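Local coordinates for conserved hypothetical protein NMB0706 (Neisseria meningitidis, PDB 1RV9), which is of unknown function but belongs to the family named for multi-copper polyphenol oxidoreductases (laccases), some relatives of which act on purine nucleosides, at residues Val175-Asp178 and Val179-Ala182; Val230-Arg233 and Asp234-Ser238; Thr185-Pro188 and Glu189-Thr192. One frame throughout, in Å; residues are numbered along the deposited sequence.

Contact 1: residues Val175-Asp178 and Val179-Ala182; sequences VGQD and VFDA
Q177 reaches forward along the first turn of helix 177-184 to D181, one turn on, and grazes F180 on the way. Its CB leaves the helix pointing away from the residues that follow. CG stands anti to the backbone N (chi1 -165°), and the chain then bends at chi2, which brings the amide back over the turn. On that path Q177 CG passes 3.6 Å from D181 OD2. The amide nitrogen does the real work: Q177 NE2 gives a hydrogen bond to D181 OD1 at 3.0 Å. The bond is nearly straight and lies in the amide plane, yet it meets OD1 from above the carboxylate plane; the amide and carboxylate planes are 40° apart. Q177 NE2 also sits 3.2 Å from F180 CD1, approaching the ring obliquely. D181 OD1, in turn, lies in the plane of that ring at its edge, which leaves amide, carboxylate and phenyl gathered at one spot.

Beneath the side chains the helix begins in the ordinary way. G176 holds the N-cap position, and its carbonyl oxygen, G176 O, receives F180 N at 3.2 Å; Q177 O and D178 O accept D181 N and A182 N in the same i to i+4 pattern. V175, the residue before the cap, turns its side chain toward the helix. V175 CB packs on V179 CG2 at 3.8 Å, the two branched chains meeting at about a right angle.

The turn is two-faced. V175 belongs to strand 174-175, whose backbone bonds to F202 of strand 201-204. F180 stacks on F202 and meets F194 edge-to-face, so the small three-stranded sheet covers that side. D178, V179 and A182 instead pack on W138 of helix 138-143, with A182 also touching A142.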
# COMPACT_ATOMS: atom_id res chain seq x y z
N VAL A 175 1.76 -10.35 -16.41
CA VAL A 175 3.22 -10.25 -16.30
C VAL A 175 3.96 -11.33 -17.08
O VAL A 175 3.35 -12.26 -17.62
CB VAL A 175 3.67 -10.33 -14.83
CG1 VAL A 175 3.02 -9.22 -14.02
CG2 VAL A 175 3.32 -11.69 -14.25
N GLY A 176 5.28 -11.20 -17.11
CA GLY A 176 6.12 -12.16 -17.81
C GLY A 176 6.85 -13.14 -16.91
O GLY A 176 6.63 -13.18 -15.70
N GLN A 177 7.75 -13.91 -17.51
CA GLN A 177 8.53 -14.92 -16.80
C GLN A 177 9.47 -14.34 -15.75
O GLN A 177 9.79 -15.01 -14.76
CB GLN A 177 9.34 -15.73 -17.82
CG GLN A 177 9.92 -17.03 -17.27
CD GLN A 177 8.84 -18.03 -16.90
OE1 GLN A 177 7.98 -18.36 -17.72
NE2 GLN A 177 8.88 -18.51 -15.67
N ASP A 178 9.92 -13.11 -15.95
CA ASP A 178 10.82 -12.48 -15.00
C ASP A 178 10.13 -12.26 -13.66
O ASP A 178 10.69 -12.56 -12.61
CB ASP A 178 11.35 -11.16 -15.57
CG ASP A 178 10.26 -10.12 -15.77
OD1 ASP A 178 9.17 -10.48 -16.27
OD2 ASP A 178 10.50 -8.94 -15.44
N VAL A 179 8.90 -11.76 -13.70
CA VAL A 179 8.13 -11.53 -12.48
C VAL A 179 7.83 -12.88 -11.84
O VAL A 179 7.95 -13.06 -10.63
CB VAL A 179 6.80 -10.82 -12.77
CG1 VAL A 179 6.02 -10.62 -11.48
CG2 VAL A 179 7.06 -9.48 -13.45
N PHE A 180 7.45 -13.84 -12.68
CA PHE A 180 7.14 -15.18 -12.21
C PHE A 180 8.33 -15.78 -11.45
O PHE A 180 8.18 -16.27 -10.33
CB PHE A 180 6.77 -16.07 -13.41
CG PHE A 180 6.40 -17.47 -13.03
CD1 PHE A 180 7.39 -18.43 -12.84
CD2 PHE A 180 5.07 -17.83 -12.86
CE1 PHE A 180 7.06 -19.74 -12.47
CE2 PHE A 180 4.73 -19.13 -12.50
CZ PHE A 180 5.72 -20.09 -12.30
N ASP A 181 9.51 -15.73 -12.06
CA ASP A 181 10.71 -16.27 -11.43
C ASP A 181 11.11 -15.53 -10.16
O ASP A 181 11.58 -16.15 -9.20
CB ASP A 181 11.89 -16.27 -12.41
CG ASP A 181 11.68 -17.20 -13.59
OD1 ASP A 181 10.86 -18.14 -13.48
OD2 ASP A 181 12.35 -17.01 -14.63
N ALA A 182 10.93 -14.22 -10.14
CA ALA A 182 11.29 -13.42 -8.97
C ALA A 182 10.60 -13.93 -7.71
O ALA A 182 11.11 -13.79 -6.61
CB ALA A 182 10.93 -11.96 -9.20

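Contact 2: residues Val230-Arg233 and Asp234-Ser238; sequences VLER and DTFFS
The F236 ring and the carboxylate of E232 lie side by side, pointing the same way, with their planes 60° apart. E232 OE1 comes to the rim of the ring, near its plane, 3.4 Å from F236 CE2, and the E232 stem follows the same border with CB at 4.1 Å from F236 CD2. One face of the ring is taken by the neighbouring T235, whose CG2 methyl stands 3.5 Å above the plane of the F236 ring, over its centre. H227 meets the ring in an edge-to-face contact, and P166 and M248 pack around it. The carboxylate is held at both oxygens: H227 ND1 bonds to OE1, and C228 N to OE2, which should fix its rotation beside the ring.

Two backbone bonds close the turn above. E232 O accepts F236 N at 3.0 Å, almost straight on its carbonyl (C=O...N 173°), and also T235 N at 3.0 Å, from well above the carbonyl plane. At the far end V230 CG2 touches S238 OG at 3.3 Å. That hydroxyl, set anti to its own backbone nitrogen (chi1 174°), is hydrogen-bonded to D117 OD1 and to R241 N, while the guanidinium of R241 reaches the carbonyls of V230 and F236.

Reading along the chain, E232 centres an inverse gamma turn, closed by a weak R233 N to L231 O bond. R233 and D234 then have the backbone angles of a type I beta turn, and S238 supplies the N-cap of helix 239-242.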
# COMPACT_ATOMS: atom_id res chain seq x y z
N VAL A 230 -8.07 -1.39 -11.51
CA VAL A 230 -8.35 -1.24 -12.94
C VAL A 230 -9.85 -1.21 -13.22
O VAL A 230 -10.34 -0.33 -13.93
CB VAL A 230 -7.70 -2.37 -13.76
CG1 VAL A 230 -8.18 -2.32 -15.20
CG2 VAL A 230 -6.19 -2.24 -13.72
N LEU A 231 -10.58 -2.16 -12.65
CA LEU A 231 -12.02 -2.26 -12.85
C LEU A 231 -12.82 -1.11 -12.23
O LEU A 231 -13.77 -0.62 -12.84
CB LEU A 231 -12.53 -3.59 -12.31
CG LEU A 231 -14.04 -3.86 -12.41
CD1 LEU A 231 -14.48 -3.79 -13.87
CD2 LEU A 231 -14.35 -5.24 -11.83
N GLU A 232 -12.43 -0.67 -11.04
CA GLU A 232 -13.15 0.39 -10.35
C GLU A 232 -12.64 1.79 -10.71
O GLU A 232 -12.13 2.52 -9.86
CB GLU A 232 -13.05 0.15 -8.85
CG GLU A 232 -13.67 -1.17 -8.44
CD GLU A 232 -13.35 -1.55 -7.02
OE1 GLU A 232 -13.52 -0.70 -6.13
OE2 GLU A 232 -12.94 -2.71 -6.80
N ARG A 233 -12.81 2.15 -11.97
CA ARG A 233 -12.34 3.44 -12.47
C ARG A 233 -12.94 4.68 -11.84
O ARG A 233 -12.32 5.74 -11.84
CB ARG A 233 -12.52 3.50 -13.99
CG ARG A 233 -13.96 3.41 -14.47
CD ARG A 233 -13.99 3.44 -16.00
NE ARG A 233 -15.35 3.44 -16.53
CZ ARG A 233 -15.63 3.41 -17.83
NH1 ARG A 233 -14.65 3.38 -18.72
NH2 ARG A 233 -16.89 3.42 -18.24
N ASP A 234 -14.15 4.58 -11.30
CA ASP A 234 -14.77 5.74 -10.67
C ASP A 234 -14.33 5.88 -9.23
O ASP A 234 -14.79 6.78 -8.52
CB ASP A 234 -16.29 5.65 -10.74
CG ASP A 234 -16.81 5.69 -12.17
OD1 ASP A 234 -16.39 6.59 -12.93
OD2 ASP A 234 -17.65 4.84 -12.52
N THR A 235 -13.43 5.01 -8.79
CA THR A 235 -12.97 5.05 -7.41
C THR A 235 -11.46 5.14 -7.24
O THR A 235 -10.97 5.87 -6.38
CB THR A 235 -13.43 3.80 -6.63
OG1 THR A 235 -14.86 3.67 -6.75
CG2 THR A 235 -13.06 3.90 -5.16
N PHE A 236 -10.71 4.42 -8.08
CA PHE A 236 -9.26 4.42 -7.96
C PHE A 236 -8.48 4.79 -9.21
O PHE A 236 -8.95 4.60 -10.34
CB PHE A 236 -8.78 3.04 -7.51
CG PHE A 236 -9.38 2.57 -6.22
CD1 PHE A 236 -9.05 3.20 -5.02
CD2 PHE A 236 -10.27 1.51 -6.20
CE1 PHE A 236 -9.62 2.77 -3.82
CE2 PHE A 236 -10.84 1.07 -5.01
CZ PHE A 236 -10.51 1.70 -3.81
N PHE A 237 -7.29 5.33 -8.99
CA PHE A 237 -6.37 5.67 -10.07
C PHE A 237 -5.74 4.34 -10.48
O PHE A 237 -5.61 3.43 -9.64
CB PHE A 237 -5.25 6.59 -9.58
CG PHE A 237 -5.69 7.98 -9.21
CD1 PHE A 237 -6.20 8.84 -10.18
CD2 PHE A 237 -5.54 8.44 -7.91
CE1 PHE A 237 -6.55 10.15 -9.85
CE2 PHE A 237 -5.88 9.75 -7.57
CZ PHE A 237 -6.39 10.61 -8.55
N SER A 238 -5.33 4.22 -11.74
CA SER A 238 -4.70 3.00 -12.23
C SER A 238 -3.72 3.29 -13.35
O SER A 238 -4.08 3.86 -14.38
CB SER A 238 -5.75 2.02 -12.74
OG SER A 238 -5.12 0.89 -13.34

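Contact 3: residues Thr185-Pro188 and Glu189-Thr192; sequences TPMP and EAAT
M187 and E189 cross at about a right angle, the methionine laying its aliphatic chain against the glutamate's carboxylate. M187 CG is 3.4 Å from E189 CD, and the terminal methyl, M187 CE, lies 3.7 Å from E189 OE2. The acid folds back to make this possible: its CG sits between the backbone N and the carbonyl carbon (chi1 57°), and a further bend at chi2 swings the carboxylate over the preceding residues. No hydrogen bond joins it to them. OE1 ends up near the ring nitrogen of P188, which has no proton to give.

The other neighbour is A190. A190 CB packs on M187 CG at 4.0 Å and lies close to the carbonyl oxygen of the same methionine.

Backbone bonds set these positions. M187 O takes A190 N at 2.9 Å, and P188 O takes A191 N at 3.1 Å; both donors come in from above the carbonyl plane, well off the line of the C=O bond, though the N-H groups point fairly straight at the oxygens. One step on, E189 O is gripped twice by T192, through its backbone N and through its hydroxyl, with T192 OG1 donating to E189 O at 2.8 Å.

Further out, M187 is buried against I213 and R216 of helix 206-217, and A190 touches L209 of the same helix. A190 also packs on F183 and C184 at the end of helix 177-184, A191 on C184 too, and T192 on L212. A190 thus lies between the two helices.

Each backbone bond from M187 to T192 joins residue i to i+3, the mark of a 3-10 helix. P188 opens it: the proline nitrogen has no hydrogen, and in the first turn none is required of it. The segment carries the chain from helix 177-184 toward strand 194-198.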
# COMPACT_ATOMS: atom_id res chain seq x y z
N THR A 185 10.91 -18.93 -8.05
CA THR A 185 12.17 -19.66 -7.98
C THR A 185 12.55 -19.79 -6.50
O THR A 185 12.81 -20.90 -6.01
CB THR A 185 13.28 -18.96 -8.78
OG1 THR A 185 12.97 -19.02 -10.18
CG2 THR A 185 14.63 -19.63 -8.55
N PRO A 186 12.57 -18.67 -5.76
CA PRO A 186 12.92 -18.74 -4.34
C PRO A 186 11.76 -19.21 -3.45
O PRO A 186 11.98 -19.67 -2.32
CB PRO A 186 13.35 -17.32 -4.02
CG PRO A 186 12.49 -16.50 -4.92
CD PRO A 186 12.56 -17.27 -6.22
N MET A 187 10.53 -19.11 -3.95
CA MET A 187 9.34 -19.52 -3.21
C MET A 187 8.38 -20.26 -4.14
O MET A 187 7.42 -19.68 -4.65
CB MET A 187 8.65 -18.29 -2.60
CG MET A 187 7.33 -18.56 -1.91
SD MET A 187 6.60 -17.05 -1.23
CE MET A 187 6.48 -17.48 0.47
N PRO A 188 8.63 -21.56 -4.37
CA PRO A 188 7.82 -22.43 -5.24
C PRO A 188 6.31 -22.39 -5.04
O PRO A 188 5.56 -22.47 -6.01
CB PRO A 188 8.41 -23.81 -4.97
CG PRO A 188 9.84 -23.51 -4.72
CD PRO A 188 9.75 -22.32 -3.79
N GLU A 189 5.87 -22.29 -3.80
CA GLU A 189 4.44 -22.26 -3.51
C GLU A 189 3.76 -21.03 -4.12
O GLU A 189 2.54 -20.99 -4.27
CB GLU A 189 4.19 -22.27 -2.00
CG GLU A 189 4.86 -21.12 -1.26
CD GLU A 189 6.18 -21.51 -0.62
OE1 GLU A 189 7.03 -22.11 -1.31
OE2 GLU A 189 6.37 -21.21 0.58
N ALA A 190 4.56 -20.03 -4.47
CA ALA A 190 4.04 -18.80 -5.06
C ALA A 190 3.42 -19.04 -6.44
O ALA A 190 2.68 -18.20 -6.95
CB ALA A 190 5.14 -17.76 -5.16
N ALA A 191 3.71 -20.19 -7.03
CA ALA A 191 3.17 -20.52 -8.34
C ALA A 191 1.65 -20.57 -8.30
O ALA A 191 0.98 -20.39 -9.32
CB ALA A 191 3.73 -21.85 -8.83
N THR A 192 1.10 -20.83 -7.12
CA THR A 192 -0.35 -20.90 -6.97
C THR A 192 -1.00 -19.54 -7.18
O THR A 192 -2.21 -19.45 -7.39
CB THR A 192 -0.74 -21.42 -5.57
OG1 THR A 192 -0.20 -20.56 -4.56
CG2 THR A 192 -0.22 -22.84 -5.36

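How the contacts relate
Contacts 1 and 3 belong to one peripheral piece of the fold, their centres about 21 and 22 Å from the chain's centre. They follow each other along helix 177-184 and its exit, touching where D181 O meets P186 CD, and T185 OG1 adds a weak hydrogen bond to the same oxygen. Contact 2 stands apart, its centre about 25 Å from that of contact 1, nearer the middle of the molecule. All three are partly buried. The chemistry changes with place: contact 1 is alpha-helical with an amide-to-carboxylate hydrogen bond, contact 3 is 3-10 with an apolar chain against an acid, and contact 2 is irregular loop secured largely by polar partners beyond it.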